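Putative permease protein, ABC transporter (Porphyromonas gingivalis, PDB 3IS6) is probably a transmembrane transporter subunit of the ABC permease type, this chain being a MacB-like periplasmic core domain cut from the longer membrane protein. Local coordinates at residues A[38-43]-A[174-180]; A[55-59]-A[84-90]; A[59-65]-A[78-84]; A[67-72]-A[127-132]. All coordinates share one frame; numbering follows the deposited sequence. Where two conformers were deposited one is given.

In the fold
Following the chain from the N terminus, 38-43 leaves strand 32-36 and is met by 174-180 only after 130 residues, so contact 1 closes the longest loop, and the other three nest inside it. Contact 2 joins the first part of strand 54-70 to helix 86-90, and contact 3, the hairpin of strands 54-70 and 74-83, is nested within it; the two share Arg59 and Glu84. Contact 4 pairs the far end of strand 54-70 with strand 128-131 and crosses contacts 2 and 3 along the chain. Arg59 NH1 bonds to Gly41 O, bringing contacts 1, 2 and 3 together, whereas contact 4 lies about 30 Å, centre to centre, from contact 1.

Contact 1 (A[38-43]-A[174-180]); sequences QVSGGV and WIGNDRY
Trp174 and Tyr180 lay their ring faces against the main chain of Gly41, Gly42 and Val43. The indole starts from a CB directed away from 38-43, but chi1 of -70° sets CG opposite the carbonyl carbon and the ring swings back. Gly42 CA then sits 4.2 Å from the centroid of the Trp174 five-membered ring and Val43 CA the same distance from that of the six-membered ring, both over one face. Further on, Val43 CG2 meets the rim at CZ3 of Trp174. The phenol of Tyr180 takes Gly41 CA over one face, 3.7 Å from its centroid, a second CH-pi contact to glycine, while its hydroxyl goes to Ser170.

Between the two rings, Ser40 OG reaches Gly176 O at 2.7 Å, the hydroxyl donating from a point 19° off the carbonyl plane. The extended Gln38 chain sends NE2 to Asp178 O at 3.3 Å, on a lone pair in the carbonyl plane, and Asp178 O lies nearly in the plane of the Gln38 amide. Backbone bonds link Val39 and Tyr180 both ways, Val39 N to Tyr180 O at 2.8 Å and Tyr180 N to Val39 O at 3.0 Å. Arg179 and Tyr180 both face Val39, a classic beta bulge that overlaps, at Arg179, the inverse gamma turn centred on Asp178. A water accepts from Gly41 N and donates to Asn177 O.

Main-chain groups therefore supply most of the chemistry. Gly41 and Gly42, lacking side chains, let aromatic faces rest on the backbone, and hydroxyl, amide and water bonds join the 32-36/43-50 loop to the 168-171/181-186 loop without any salt bridge.

Contact 2 (A[55-59]-A[84-90]); sequences ELATR and EPAFLDM
Thr58 turns OG1 opposite its backbone N (chi1 -159°), which aims the hydroxyl at the carboxylate of Glu84, itself carried on a side chain extended beyond CG. Thr58 OG1 donates to Glu84 OE1 at 2.6 Å, on the anti lone pair. The other oxygen serves Arg59, whose chain runs extended from CG to NE: Arg59 NE to Glu84 OE2 is 2.9 Å, a salt bridge with an N-H...O angle of 166°. The acceptor lies close to the guanidinium plane, but the donor comes 51° out of the carboxylate plane, the two flat groups standing nearly perpendicular. A water donates to Thr58 OG1 and to Arg59 O (2.8 Å) and accepts from Glu84 N.

Toward the start of strand 54-70 the contact turns apolar. The selenomethionine Met90, bent at both chi2 and chi3, brings CE to 3.9 Å from Leu56 CD2 and 4.1 Å from Thr58 CG2, while Ala86 CB packs 4.1 Å from Thr58 CB.

Arg59 NH1 also bonds to Gly41 O. With Glu84 OE1 accepting a hydrogen bond from Thr58 and OE2 one from Arg59, the carboxylate is held against rotation, and the salt bridge is consistent with an ionised Glu84. Together these bonds tie the lead-in to helix 86-90 to strand 54-70.

Contact 3 (A[59-65]-A[78-84]); sequences RTTLYGT and TKTLLAE
Backbone bonds carry most of this pairing, beginning with Thr61 and Leu82, a hydrogen-bonded antiparallel pair: Thr61 N to Leu82 O is 3.1 Å and Leu82 N to Thr61 O 3.0 Å. The segments run at 174° to each other. After the non-hydrogen-bonded pair of Leu62 with Leu81 the register slips by one residue. Thr80 O then receives Tyr63 N at 2.9 Å and, weakly, Gly64 N, while Thr80 N returns to Gly64 O at 3.0 Å. Tyr63 and Gly64 thus share Thr80, a classic beta bulge, and Gly64 takes a positive phi of 114°.

Apolar contacts follow the two faces. On that of Leu62 and Leu81, a chi1 of 180° puts Leu81 CG opposite its backbone N and lets Leu81 CD1 reach over to the neighbouring strand, 3.7 Å from Leu62 CA. Leu62 CD1 in turn touches Lys79 CE at 4.1 Å. On the other face Thr61 and Leu82 lie side by side, pointing the same way, with Thr61 CG2 3.9 Å from Leu82 CB.

Polar ends find partners elsewhere: Thr61 OG1 bonds Arg179 NE, Lys79 NZ bonds Gln156, and Tyr63 OH takes Leu236 N of the second subunit. This is the geometry of an antiparallel beta hairpin interrupted by a classic bulge, formed by strands 54-70 and 74-83 within the mixed sheet of the MacB-like domain.

Contact 4 (A[67-72]-A[127-132]); sequences KMILED and KRLRPA
Antiparallel strand pairing joins Ile69 to Arg130 in an outlying part of the mixed sheet, about 23 Å from the chain centre to the contact centre, where the tip of strand 54-70 meets strand 128-131; salt bridges from Glu71 and Asp72 continue it past the end of strand 54-70. The short axes make 144°, a marked twist. Ile69 and Arg130 form a hydrogen-bonded pair, Ile69 N to Arg130 O being 2.9 Å and Arg130 N to Ile69 O 3.1 Å. The ladder goes on with Ala132 N to Lys67 O and Glu71 N to Arg128 O.

Glu71, bent at chi2 (-66°), turns its carboxylate back to the edge of the Arg128 guanidinium, which grips it side-on. Arg128 NH2 meets the syn lone pair of Glu71 OE1 at 3.0 Å, in the guanidinium plane and almost straight (173°), and Arg128 NE reaches OE2 at 3.2 Å. Arg128 N donates to the same Glu71 OE2 from the same face of the carboxylate, so three donors fix this group. Beyond it Asp72 OD1 approaches the Arg130 guanidinium edge at NH1, a salt bridge whose very short modelled length is doubtful; Arg130 NE and NH2 bond to the carbonyls of Arg138 and Asp137.

On the opposite face from Ile69 and Arg130, Leu70 CD1 lies 4.0 Å from Leu129 CD2. The selenomethionine Met68 curls until its CE comes 3.8 Å from Leu129 CB, the side chains crossing at about a right angle. Strand 128-131 lies between 54-70 and 140-146, which adds Ile140 and Ile142; Met159 touches Met68 and Leu129, Tyr76 of strand 74-83 pairs with Met68, and Pro131 packs on Val237 of the second subunit.

Contact 1 (A[38-43]-A[174-180])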
# COMPACT_ATOMS: atom_id res chain seq x y z
N GLN A 38 -1.58 -18.42 -4.03
CA GLN A 38 -0.91 -17.19 -3.67
C GLN A 38 -0.54 -17.21 -2.19
O GLN A 38 -1.07 -17.97 -1.45
CB GLN A 38 -1.76 -15.99 -4.04
CG GLN A 38 -2.03 -15.89 -5.51
CD GLN A 38 -2.71 -14.61 -5.98
OE1 GLN A 38 -2.92 -14.44 -7.14
NE2 GLN A 38 -3.03 -13.74 -5.08
N VAL A 39 0.43 -16.39 -1.82
CA VAL A 39 1.00 -16.36 -0.50
C VAL A 39 1.14 -14.94 0.03
O VAL A 39 0.98 -13.97 -0.67
CB VAL A 39 2.35 -17.01 -0.46
CG1 VAL A 39 2.29 -18.44 -0.88
CG2 VAL A 39 3.30 -16.28 -1.31
N SER A 40 1.46 -14.87 1.31
CA SER A 40 1.79 -13.66 2.02
C SER A 40 3.14 -13.14 1.56
O SER A 40 3.91 -13.87 1.04
CB SER A 40 1.82 -13.91 3.53
OG SER A 40 0.61 -14.41 4.02
N GLY A 41 3.41 -11.88 1.78
CA GLY A 41 4.57 -11.23 1.22
C GLY A 41 5.90 -11.79 1.62
O GLY A 41 6.80 -11.82 0.87
N GLY A 42 5.98 -12.22 2.86
CA GLY A 42 7.19 -12.67 3.48
C GLY A 42 7.81 -13.92 2.96
O GLY A 42 8.96 -14.13 3.14
N VAL A 43 7.01 -14.77 2.36
CA VAL A 43 7.43 -16.10 1.99
C VAL A 43 8.53 -16.22 0.97
O VAL A 43 9.47 -16.90 1.21
CB VAL A 43 6.25 -16.89 1.48
CG1 VAL A 43 6.66 -18.23 1.11
CG2 VAL A 43 5.19 -16.91 2.45
N TRP A 174 3.37 -12.78 7.16
CA TRP A 174 3.18 -14.20 7.05
C TRP A 174 1.74 -14.66 7.31
O TRP A 174 1.42 -15.78 7.14
CB TRP A 174 4.16 -14.97 7.93
CG TRP A 174 5.56 -14.91 7.46
CD1 TRP A 174 6.40 -13.88 7.57
CD2 TRP A 174 6.29 -15.93 6.81
NE1 TRP A 174 7.59 -14.18 7.04
CE2 TRP A 174 7.55 -15.44 6.55
CE3 TRP A 174 5.99 -17.23 6.41
CZ2 TRP A 174 8.51 -16.18 5.93
CZ3 TRP A 174 6.94 -17.95 5.80
CH2 TRP A 174 8.18 -17.44 5.56
N ILE A 175 0.90 -13.76 7.74
CA ILE A 175 -0.45 -14.12 8.05
C ILE A 175 -1.48 -13.40 7.19
O ILE A 175 -1.71 -12.24 7.33
CB ILE A 175 -0.72 -13.85 9.54
CG1 ILE A 175 0.05 -14.86 10.38
CG2 ILE A 175 -2.13 -13.95 9.86
CD1 ILE A 175 0.16 -14.50 11.81
N GLY A 176 -2.10 -14.14 6.30
CA GLY A 176 -3.13 -13.58 5.48
C GLY A 176 -2.64 -12.66 4.40
O GLY A 176 -1.48 -12.65 4.08
N ASN A 177 -3.57 -11.91 3.83
CA ASN A 177 -3.22 -11.00 2.76
C ASN A 177 -2.43 -11.77 1.72
O ASN A 177 -1.37 -11.37 1.37
CB ASN A 177 -2.42 -9.83 3.29
CG ASN A 177 -2.26 -8.71 2.28
OD1 ASN A 177 -3.18 -8.34 1.58
ND2 ASN A 177 -1.06 -8.14 2.23
N ASP A 178 -2.98 -12.90 1.27
CA ASP A 178 -2.28 -13.83 0.40
C ASP A 178 -2.38 -13.33 -1.03
O ASP A 178 -3.01 -13.93 -1.83
CB ASP A 178 -2.95 -15.21 0.43
CG ASP A 178 -3.23 -15.71 1.83
OD1 ASP A 178 -2.30 -16.09 2.51
OD2 ASP A 178 -4.40 -15.77 2.23
N ARG A 179 -1.79 -12.19 -1.31
CA ARG A 179 -1.91 -11.57 -2.61
C ARG A 179 -0.70 -11.69 -3.52
O ARG A 179 -0.72 -11.15 -4.58
CB ARG A 179 -2.29 -10.11 -2.45
CG ARG A 179 -1.20 -9.24 -1.89
CD ARG A 179 -1.62 -7.81 -1.88
NE ARG A 179 -1.70 -7.29 -3.21
CZ ARG A 179 -2.33 -6.20 -3.57
NH1 ARG A 179 -2.95 -5.47 -2.69
NH2 ARG A 179 -2.34 -5.85 -4.82
N TYR A 180 0.34 -12.39 -3.10
CA TYR A 180 1.58 -12.52 -3.84
C TYR A 180 1.75 -13.90 -4.48
O TYR A 180 1.38 -14.87 -3.93
CB TYR A 180 2.79 -12.28 -2.94
CG TYR A 180 2.88 -10.93 -2.29
CD1 TYR A 180 3.69 -9.97 -2.78
CD2 TYR A 180 2.16 -10.64 -1.17
CE1 TYR A 180 3.76 -8.73 -2.20
CE2 TYR A 180 2.22 -9.43 -0.58
CZ TYR A 180 3.03 -8.48 -1.10
OH TYR A 180 3.09 -7.27 -0.51
O HOH W 1 0.96 -10.37 2.85

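Contact 2 (A[55-59]-A[84-90])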
# COMPACT_ATOMS: atom_id res chain seq x y z
N GLU A 55 17.66 -22.20 -6.26
CA GLU A 55 18.47 -21.28 -7.00
C GLU A 55 18.07 -19.81 -6.91
O GLU A 55 18.89 -18.95 -6.73
CB GLU A 55 18.45 -21.68 -8.44
CG GLU A 55 19.57 -21.20 -9.24
CD GLU A 55 19.64 -21.82 -10.60
OE1 GLU A 55 19.44 -23.03 -10.72
OE2 GLU A 55 19.92 -21.09 -11.56
N LEU A 56 16.80 -19.55 -7.10
CA LEU A 56 16.31 -18.20 -7.06
C LEU A 56 14.85 -18.23 -6.65
O LEU A 56 14.16 -19.12 -7.02
CB LEU A 56 16.46 -17.60 -8.45
CG LEU A 56 16.05 -16.17 -8.73
CD1 LEU A 56 17.01 -15.26 -8.07
CD2 LEU A 56 15.97 -15.86 -10.16
N ALA A 57 14.42 -17.24 -5.88
CA ALA A 57 13.02 -17.01 -5.60
C ALA A 57 12.64 -15.55 -5.76
O ALA A 57 13.40 -14.70 -5.47
CB ALA A 57 12.67 -17.46 -4.29
N THR A 58 11.44 -15.30 -6.23
CA THR A 58 10.95 -13.96 -6.42
C THR A 58 9.45 -13.88 -6.23
O THR A 58 8.80 -14.87 -6.28
CB THR A 58 11.43 -13.36 -7.76
OG1 THR A 58 11.35 -11.95 -7.71
CG2 THR A 58 10.64 -13.84 -8.93
N ARG A 59 8.93 -12.69 -6.02
CA ARG A 59 7.54 -12.46 -5.73
C ARG A 59 6.93 -11.39 -6.63
O ARG A 59 7.57 -10.46 -6.97
CB ARG A 59 7.35 -12.09 -4.27
CG ARG A 59 8.01 -10.80 -3.85
CD ARG A 59 8.03 -10.60 -2.37
NE ARG A 59 9.11 -9.72 -1.95
CZ ARG A 59 9.26 -9.21 -0.75
NH1 ARG A 59 8.41 -9.46 0.21
NH2 ARG A 59 10.28 -8.44 -0.51
N GLU A 84 9.94 -7.60 -8.57
CA GLU A 84 11.30 -7.40 -8.13
C GLU A 84 12.23 -7.38 -9.34
O GLU A 84 11.88 -7.84 -10.38
CB GLU A 84 11.72 -8.48 -7.15
CG GLU A 84 10.83 -8.66 -5.95
CD GLU A 84 11.32 -9.69 -4.98
OE1 GLU A 84 11.74 -10.76 -5.38
OE2 GLU A 84 11.29 -9.42 -3.79
N PRO A 85 13.45 -6.89 -9.17
CA PRO A 85 14.39 -6.90 -10.27
C PRO A 85 14.65 -8.32 -10.73
O PRO A 85 14.87 -8.54 -11.86
CB PRO A 85 15.61 -6.27 -9.64
CG PRO A 85 15.03 -5.26 -8.78
CD PRO A 85 13.82 -5.87 -8.19
N ALA A 86 14.51 -9.28 -9.84
CA ALA A 86 14.73 -10.66 -10.18
C ALA A 86 13.70 -11.21 -11.16
O ALA A 86 13.93 -12.20 -11.78
CB ALA A 86 14.80 -11.47 -8.98
N PHE A 87 12.59 -10.54 -11.31
CA PHE A 87 11.56 -10.95 -12.23
C PHE A 87 12.17 -11.01 -13.60
O PHE A 87 11.89 -11.86 -14.36
CB PHE A 87 10.46 -9.92 -12.20
CG PHE A 87 9.32 -10.17 -13.15
CD1 PHE A 87 8.24 -10.89 -12.77
CD2 PHE A 87 9.31 -9.61 -14.38
CE1 PHE A 87 7.20 -11.08 -13.61
CE2 PHE A 87 8.27 -9.80 -15.20
CZ PHE A 87 7.23 -10.53 -14.82
N LEU A 88 13.02 -10.07 -13.90
CA LEU A 88 13.64 -10.01 -15.19
C LEU A 88 14.52 -11.22 -15.44
O LEU A 88 14.56 -11.70 -16.52
CB LEU A 88 14.46 -8.74 -15.31
CG LEU A 88 13.84 -7.42 -15.73
CD1 LEU A 88 12.51 -7.19 -15.29
CD2 LEU A 88 14.70 -6.26 -15.36
N ASP A 89 15.26 -11.64 -14.45
CA ASP A 89 16.03 -12.85 -14.52
C ASP A 89 15.23 -14.15 -14.57
O ASP A 89 15.41 -14.97 -15.42
CB ASP A 89 17.04 -12.86 -13.40
CG ASP A 89 18.10 -11.76 -13.56
OD1 ASP A 89 18.42 -11.41 -14.69
OD2 ASP A 89 18.59 -11.24 -12.56
N MSE A 90 14.27 -14.27 -13.69
CA MSE A 90 13.43 -15.43 -13.60
C MSE A 90 12.67 -15.68 -14.90
O MSE A 90 12.46 -16.78 -15.24
CB MSE A 90 12.45 -15.25 -12.46
CG MSE A 90 11.49 -16.37 -12.25
SE MSE A 90 12.25 -17.98 -11.47
CE MSE A 90 12.42 -17.50 -9.69
O HOH W 2 9.40 -10.35 -9.05

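Contact 3 (A[59-65]-A[78-84])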
# COMPACT_ATOMS: atom_id res chain seq x y z
N ARG A 59 8.93 -12.69 -6.02
CA ARG A 59 7.54 -12.46 -5.73
C ARG A 59 6.93 -11.39 -6.63
O ARG A 59 7.57 -10.46 -6.97
CB ARG A 59 7.35 -12.09 -4.27
CG ARG A 59 8.01 -10.80 -3.85
CD ARG A 59 8.03 -10.60 -2.37
NE ARG A 59 9.11 -9.72 -1.95
CZ ARG A 59 9.26 -9.21 -0.75
NH1 ARG A 59 8.41 -9.46 0.21
NH2 ARG A 59 10.28 -8.44 -0.51
N THR A 60 5.67 -11.57 -6.98
CA THR A 60 4.90 -10.56 -7.66
C THR A 60 3.53 -10.37 -7.01
O THR A 60 3.05 -11.23 -6.33
CB THR A 60 4.70 -10.89 -9.15
OG1 THR A 60 3.87 -12.02 -9.28
CG2 THR A 60 5.98 -11.16 -9.82
N THR A 61 2.92 -9.22 -7.20
CA THR A 61 1.52 -9.03 -6.93
C THR A 61 0.85 -8.18 -8.01
O THR A 61 1.34 -7.17 -8.37
CB THR A 61 1.25 -8.50 -5.51
OG1 THR A 61 -0.14 -8.46 -5.26
CG2 THR A 61 1.81 -7.15 -5.31
N LEU A 62 -0.29 -8.63 -8.50
CA LEU A 62 -0.98 -7.95 -9.56
C LEU A 62 -1.81 -6.83 -9.02
O LEU A 62 -2.58 -7.04 -8.16
CB LEU A 62 -1.90 -8.90 -10.27
CG LEU A 62 -2.76 -8.32 -11.37
CD1 LEU A 62 -1.98 -8.02 -12.56
CD2 LEU A 62 -3.87 -9.22 -11.71
N TYR A 63 -1.57 -5.62 -9.47
CA TYR A 63 -2.49 -4.56 -9.21
C TYR A 63 -3.78 -4.64 -9.99
O TYR A 63 -4.82 -4.49 -9.45
CB TYR A 63 -1.87 -3.20 -9.36
CG TYR A 63 -2.85 -2.12 -9.03
CD1 TYR A 63 -3.11 -1.79 -7.73
CD2 TYR A 63 -3.55 -1.47 -10.02
CE1 TYR A 63 -4.01 -0.84 -7.43
CE2 TYR A 63 -4.44 -0.53 -9.73
CZ TYR A 63 -4.67 -0.21 -8.43
OH TYR A 63 -5.58 0.76 -8.14
N GLY A 64 -3.68 -4.90 -11.27
CA GLY A 64 -4.83 -4.94 -12.12
C GLY A 64 -4.82 -3.83 -13.13
O GLY A 64 -3.83 -3.24 -13.38
N THR A 65 -5.97 -3.58 -13.70
CA THR A 65 -6.09 -2.65 -14.78
C THR A 65 -6.60 -1.31 -14.32
O THR A 65 -7.57 -1.23 -13.65
CB THR A 65 -6.99 -3.22 -15.85
OG1 THR A 65 -6.41 -4.41 -16.37
CG2 THR A 65 -7.12 -2.28 -16.95
N THR A 78 -3.98 0.39 -18.60
CA THR A 78 -2.79 -0.39 -18.43
C THR A 78 -2.95 -1.44 -17.35
O THR A 78 -3.51 -1.18 -16.33
CB THR A 78 -1.58 0.51 -18.12
OG1 THR A 78 -1.45 0.66 -16.73
CG2 THR A 78 -1.76 1.87 -18.68
N LYS A 79 -2.41 -2.61 -17.58
CA LYS A 79 -2.41 -3.66 -16.59
C LYS A 79 -1.08 -3.69 -15.87
O LYS A 79 -0.07 -3.92 -16.46
CB LYS A 79 -2.65 -5.01 -17.23
CG LYS A 79 -2.89 -6.08 -16.25
CD LYS A 79 -2.71 -7.42 -16.83
CE LYS A 79 -3.63 -8.40 -16.27
NZ LYS A 79 -4.48 -8.91 -17.32
N THR A 80 -1.13 -3.46 -14.58
CA THR A 80 0.03 -3.21 -13.79
C THR A 80 0.38 -4.33 -12.81
O THR A 80 -0.43 -4.76 -12.05
CB THR A 80 -0.16 -1.91 -13.01
OG1 THR A 80 -0.30 -0.83 -13.91
CG2 THR A 80 0.98 -1.66 -12.16
N LEU A 81 1.61 -4.76 -12.86
CA LEU A 81 2.11 -5.79 -12.03
C LEU A 81 3.31 -5.28 -11.21
O LEU A 81 4.17 -4.65 -11.73
CB LEU A 81 2.51 -6.98 -12.87
CG LEU A 81 3.08 -8.23 -12.22
CD1 LEU A 81 2.04 -8.95 -11.46
CD2 LEU A 81 3.65 -9.11 -13.23
N LEU A 82 3.34 -5.62 -9.95
CA LEU A 82 4.41 -5.23 -9.09
C LEU A 82 5.42 -6.36 -8.95
O LEU A 82 5.05 -7.45 -8.65
CB LEU A 82 3.85 -4.85 -7.74
CG LEU A 82 3.35 -3.43 -7.52
CD1 LEU A 82 2.40 -3.05 -8.52
CD2 LEU A 82 2.76 -3.26 -6.18
N ALA A 83 6.67 -6.07 -9.22
CA ALA A 83 7.72 -7.06 -9.31
C ALA A 83 9.09 -6.63 -8.79
O ALA A 83 9.33 -5.49 -8.58
CB ALA A 83 7.84 -7.53 -10.68
N GLU A 84 9.94 -7.60 -8.57
CA GLU A 84 11.30 -7.40 -8.13
C GLU A 84 12.23 -7.38 -9.34
O GLU A 84 11.88 -7.84 -10.38
CB GLU A 84 11.72 -8.48 -7.15
CG GLU A 84 10.83 -8.66 -5.95
CD GLU A 84 11.32 -9.69 -4.98
OE1 GLU A 84 11.74 -10.76 -5.38
OE2 GLU A 84 11.29 -9.42 -3.79
O HOH W 2 9.40 -10.35 -9.05

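Contact 4 (A[67-72]-A[127-132])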
# COMPACT_ATOMS: atom_id res chain seq x y z
N LYS A 67 -6.32 3.30 -15.33
CA LYS A 67 -6.07 4.28 -16.36
C LYS A 67 -4.93 5.21 -16.00
O LYS A 67 -4.89 5.69 -14.92
CB LYS A 67 -7.32 5.06 -16.64
CG LYS A 67 -8.22 4.36 -17.54
CD LYS A 67 -9.58 4.87 -17.45
CE LYS A 67 -10.44 4.24 -18.53
NZ LYS A 67 -11.68 5.02 -18.76
N MSE A 68 -4.02 5.40 -16.92
CA MSE A 68 -2.86 6.26 -16.78
C MSE A 68 -2.89 7.36 -17.84
O MSE A 68 -3.21 7.09 -18.94
CB MSE A 68 -1.57 5.48 -16.93
CG MSE A 68 -1.34 4.37 -15.98
SE MSE A 68 -1.13 4.84 -14.17
CE MSE A 68 0.58 5.44 -14.17
N ILE A 69 -2.53 8.57 -17.50
CA ILE A 69 -2.41 9.64 -18.40
C ILE A 69 -0.92 9.91 -18.72
O ILE A 69 -0.15 10.05 -17.82
CB ILE A 69 -3.10 10.91 -17.89
CG1 ILE A 69 -4.58 10.63 -17.64
CG2 ILE A 69 -2.93 12.06 -18.91
CD1 ILE A 69 -5.34 11.79 -17.02
N LEU A 70 -0.58 10.01 -19.98
CA LEU A 70 0.80 10.22 -20.38
C LEU A 70 1.04 11.68 -20.67
O LEU A 70 0.37 12.24 -21.45
CB LEU A 70 1.10 9.41 -21.62
CG LEU A 70 2.48 9.52 -22.22
CD1 LEU A 70 3.52 9.00 -21.33
CD2 LEU A 70 2.51 8.87 -23.55
N GLU A 71 1.96 12.30 -19.97
CA GLU A 71 2.35 13.67 -20.25
C GLU A 71 1.14 14.60 -20.30
O GLU A 71 1.04 15.43 -21.14
CB GLU A 71 3.17 13.78 -21.52
CG GLU A 71 4.57 13.19 -21.44
CD GLU A 71 5.51 13.91 -20.48
OE1 GLU A 71 5.30 15.08 -20.19
OE2 GLU A 71 6.47 13.32 -19.99
N ASP A 72 0.21 14.38 -19.40
CA ASP A 72 -0.91 15.25 -19.21
C ASP A 72 -1.85 15.31 -20.38
O ASP A 72 -2.62 16.19 -20.45
CB ASP A 72 -0.45 16.66 -18.88
CG ASP A 72 0.35 16.74 -17.60
OD1 ASP A 72 -0.16 16.39 -16.56
OD2 ASP A 72 1.49 17.15 -17.61
N LYS A 127 9.51 9.63 -20.49
CA LYS A 127 8.23 10.30 -20.35
C LYS A 127 7.55 10.01 -19.01
O LYS A 127 7.89 9.10 -18.30
CB LYS A 127 7.34 9.97 -21.53
CG LYS A 127 7.73 10.66 -22.78
CD LYS A 127 6.89 10.25 -23.94
CE LYS A 127 6.75 11.33 -24.96
NZ LYS A 127 6.03 10.94 -26.14
N ARG A 128 6.58 10.81 -18.67
CA ARG A 128 5.96 10.75 -17.37
C ARG A 128 4.47 10.34 -17.40
O ARG A 128 3.73 10.82 -18.21
CB ARG A 128 6.13 12.08 -16.65
CG ARG A 128 7.56 12.43 -16.33
CD ARG A 128 7.74 13.91 -16.07
NE ARG A 128 7.34 14.71 -17.22
CZ ARG A 128 7.76 15.94 -17.48
NH1 ARG A 128 8.60 16.56 -16.68
NH2 ARG A 128 7.31 16.57 -18.54
N LEU A 129 4.12 9.45 -16.50
CA LEU A 129 2.80 8.86 -16.37
C LEU A 129 2.20 9.16 -15.00
O LEU A 129 2.89 9.17 -14.04
CB LEU A 129 2.91 7.34 -16.46
CG LEU A 129 3.03 6.61 -17.77
CD1 LEU A 129 3.27 5.19 -17.59
CD2 LEU A 129 1.82 6.79 -18.52
N ARG A 130 0.91 9.39 -14.93
CA ARG A 130 0.24 9.40 -13.65
C ARG A 130 -1.18 8.86 -13.72
O ARG A 130 -1.76 8.79 -14.75
CB ARG A 130 0.30 10.77 -13.02
CG ARG A 130 -0.57 11.75 -13.62
CD ARG A 130 -0.53 13.02 -12.83
NE ARG A 130 0.76 13.64 -12.81
CZ ARG A 130 1.12 14.58 -13.64
NH1 ARG A 130 0.28 14.97 -14.55
NH2 ARG A 130 2.32 15.12 -13.58
N PRO A 131 -1.72 8.46 -12.60
CA PRO A 131 -3.04 7.87 -12.61
C PRO A 131 -4.00 8.89 -13.10
O PRO A 131 -3.87 10.03 -12.83
CB PRO A 131 -3.29 7.57 -11.14
CG PRO A 131 -2.03 7.52 -10.56
CD PRO A 131 -1.18 8.48 -11.25
N ALA A 132 -4.99 8.45 -13.82
CA ALA A 132 -5.85 9.35 -14.50
C ALA A 132 -6.55 10.32 -13.57
O ALA A 132 -6.80 11.41 -13.93
CB ALA A 132 -6.84 8.62 -15.32